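Local coordinates for putative lipoprotein (Bacteroides fragilis, PDB 4GBS) that probably binds haem as a surface lipoprotein of the HmuY family, serving haem uptake by the bacterium, at residues 70-75 / 190-195. Sequence-based numbering, arbitrary orientation.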
loop_
_atom_site.group_PDB
_atom_site.type_symbol
_atom_site.label_atom_id
_atom_site.label_comp_id
_atom_site.label_asym_id
_atom_site.label_seq_id
_atom_site.Cartn_x
_atom_site.Cartn_y
_atom_site.Cartn_z
ATOM N N LEU A 70 -0.447 6.840 -3.737
ATOM C CA LEU A 70 -0.276 5.389 -3.845
ATOM C C LEU A 70 -1.646 4.723 -4.018
ATOM O O LEU A 70 -2.686 5.369 -3.840
ATOM C CB LEU A 70 0.498 4.758 -2.659
ATOM C CG LEU A 70 -0.134 4.744 -1.260
ATOM C CD1 LEU A 70 0.431 3.596 -0.434
ATOM C CD2 LEU A 70 -0.003 6.105 -0.561
ATOM N N ALA A 71 -1.634 3.453 -4.427
ATOM C CA ALA A 71 -2.846 2.676 -4.658
ATOM C C ALA A 71 -2.643 1.250 -4.188
ATOM O O ALA A 71 -1.531 0.725 -4.271
ATOM C CB ALA A 71 -3.242 2.710 -6.131
ATOM N N ILE A 72 -3.720 0.639 -3.653
ATOM C CA ILE A 72 -3.719 -0.732 -3.126
ATOM C C ILE A 72 -4.797 -1.548 -3.847
ATOM O O ILE A 72 -5.941 -1.128 -3.953
ATOM C CB ILE A 72 -3.909 -0.760 -1.579
ATOM C CG1 ILE A 72 -2.840 0.120 -0.867
ATOM C CG2 ILE A 72 -3.871 -2.200 -1.040
ATOM C CD1 ILE A 72 -3.116 0.430 0.583
ATOM N N HIS A 73 -4.380 -2.705 -4.376
ATOM C CA HIS A 73 -5.154 -3.760 -5.031
ATOM C C HIS A 73 -4.787 -5.017 -4.326
ATOM O O HIS A 73 -3.613 -5.365 -4.367
ATOM C CB HIS A 73 -4.865 -3.816 -6.556
ATOM C CG HIS A 73 -5.288 -5.099 -7.203
ATOM N ND1 HIS A 73 -4.460 -6.217 -7.201
ATOM C CD2 HIS A 73 -6.442 -5.411 -7.836
ATOM C CE1 HIS A 73 -5.137 -7.167 -7.828
ATOM N NE2 HIS A 73 -6.331 -6.726 -8.237
ATOM N N ARG A 74 -5.721 -5.685 -3.638
ATOM C CA ARG A 74 -5.378 -6.876 -2.861
ATOM C C ARG A 74 -4.219 -6.486 -1.926
ATOM O O ARG A 74 -4.362 -5.517 -1.180
ATOM C CB ARG A 74 -5.060 -8.098 -3.751
ATOM C CG ARG A 74 -6.266 -8.603 -4.549
ATOM C CD ARG A 74 -7.334 -9.214 -3.680
ATOM N NE ARG A 74 -6.829 -10.366 -2.932
ATOM C CZ ARG A 74 -7.546 -11.079 -2.069
ATOM N NH1 ARG A 74 -8.815 -10.771 -1.834
ATOM N NH2 ARG A 74 -6.996 -12.093 -1.421
ATOM N N TYR A 75 -3.052 -7.149 -2.023
ATOM C CA TYR A 75 -1.923 -6.802 -1.145
ATOM C C TYR A 75 -0.846 -6.057 -1.905
ATOM O O TYR A 75 0.207 -5.759 -1.338
ATOM C CB TYR A 75 -1.334 -8.072 -0.503
ATOM C CG TYR A 75 -2.392 -8.991 0.079
ATOM C CD1 TYR A 75 -3.152 -8.610 1.197
ATOM C CD2 TYR A 75 -2.623 -10.248 -0.471
ATOM C CE1 TYR A 75 -4.131 -9.453 1.726
ATOM C CE2 TYR A 75 -3.600 -11.094 0.050
ATOM C CZ TYR A 75 -4.347 -10.693 1.147
ATOM O OH TYR A 75 -5.307 -11.552 1.613
HETATM N N MSE A 190 -6.891 -3.726 4.507
HETATM C CA MSE A 190 -5.555 -3.174 4.762
HETATM C C MSE A 190 -5.603 -1.886 5.608
HETATM O O MSE A 190 -6.252 -0.912 5.232
HETATM C CB MSE A 190 -4.872 -2.885 3.407
HETATM C CG MSE A 190 -4.878 -4.092 2.458
HETATM SE SE MSE A 190 -3.906 -5.631 3.131
HETATM C CE MSE A 190 -2.156 -5.031 2.782
ATOM N N THR A 191 -4.884 -1.886 6.731
ATOM C CA THR A 191 -4.760 -0.741 7.644
ATOM C C THR A 191 -3.293 -0.372 7.788
ATOM O O THR A 191 -2.495 -1.243 8.134
ATOM C CB THR A 191 -5.390 -1.036 9.031
ATOM O OG1 THR A 191 -6.739 -1.459 8.883
ATOM C CG2 THR A 191 -5.327 0.155 9.975
ATOM N N PHE A 192 -2.930 0.902 7.534
ATOM C CA PHE A 192 -1.551 1.317 7.733
ATOM C C PHE A 192 -1.483 2.678 8.446
ATOM O O PHE A 192 -2.377 3.521 8.308
ATOM C CB PHE A 192 -0.764 1.368 6.414
ATOM C CG PHE A 192 -1.185 2.395 5.393
ATOM C CD1 PHE A 192 -0.695 3.702 5.450
ATOM C CD2 PHE A 192 -2.015 2.044 4.332
ATOM C CE1 PHE A 192 -1.070 4.653 4.498
ATOM C CE2 PHE A 192 -2.378 2.994 3.363
ATOM C CZ PHE A 192 -1.886 4.286 3.443
ATOM N N ASP A 193 -0.406 2.869 9.226
ATOM C CA ASP A 193 -0.089 4.125 9.898
ATOM C C ASP A 193 0.942 4.852 9.078
ATOM O O ASP A 193 1.786 4.214 8.435
ATOM C CB ASP A 193 0.395 3.915 11.337
ATOM C CG ASP A 193 -0.621 3.381 12.324
ATOM O OD1 ASP A 193 -1.827 3.422 12.013
ATOM O OD2 ASP A 193 -0.205 2.936 13.425
ATOM N N TYR A 194 0.873 6.183 9.068
ATOM C CA TYR A 194 1.825 6.945 8.269
ATOM C C TYR A 194 2.318 8.192 9.019
ATOM O O TYR A 194 1.731 8.615 10.006
ATOM C CB TYR A 194 1.194 7.359 6.909
ATOM C CG TYR A 194 0.050 8.348 7.033
ATOM C CD1 TYR A 194 0.288 9.724 7.075
ATOM C CD2 TYR A 194 -1.270 7.914 7.087
ATOM C CE1 TYR A 194 -0.756 10.635 7.222
ATOM C CE2 TYR A 194 -2.326 8.821 7.195
ATOM C CZ TYR A 194 -2.064 10.180 7.283
ATOM O OH TYR A 194 -3.101 11.069 7.457
ATOM N N ILE A 195 3.410 8.756 8.520
ATOM C CA ILE A 195 3.985 10.053 8.862
ATOM C C ILE A 195 4.078 10.805 7.561
ATOM O O ILE A 195 4.812 10.363 6.679
ATOM C CB ILE A 195 5.338 10.049 9.634
ATOM C CG1 ILE A 195 5.265 9.266 10.945
ATOM C CG2 ILE A 195 5.836 11.498 9.842
ATOM C CD1 ILE A 195 6.657 8.944 11.553
#
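Side chains of I72, on strand 70-73 of a four-stranded antiparallel sheet, and of Y75, just past the end of that strand, pack against M190 and F192 of strand 189-195 in the nine-stranded sheet, as part of the buried interior of an all-β HmuY-type fold. Two observations identify this as packing of one sheet on another: the backbone bonds of each strand go to its own sheet, I72 to N43 and M190 to V34, and the touching is done almost wholly by side chains. The closest CA atoms, those of Y75 and M190, are 7.8 Å apart.

The sulfur-aromatic part is a Met-aromatic contact made by selenomethionine M190. Its SE lies 4.9 Å from the centroid of the Y75 ring and 84° off the ring normal, hence at the ring edge, close to the ring plane. CD1 of Y75 is the nearest ring atom, at 3.6 Å from SE of M190, and CE1 comes next. Bends at chi2 (-62°) and chi3 (-77°) fold the M190 chain back, bringing its methyl CE to 4.0 Å from the same CD1 of Y75.

The turn after strand 70-73 adds a backbone neighbour: the carbonyl O of R74 is 3.9 Å from CG of M190, while the R74 guanidinium is engaged elsewhere, NH1 bonding to O of T37.

The apolar contacts centre on I72, which reaches M190 with one branch and F192 with the other. Its CG2, anti to the backbone N, faces M190, with 4.1 Å between CG2 of I72 and CG of M190. L177 and Y180 bound M190 in turn. The side chain of F192 also touches I45 of strand 43-46 and V32 and I175 of its own sheet; CD1 of I72 arrives obliquely at its ring, 3.9 Å from CE2 of F192.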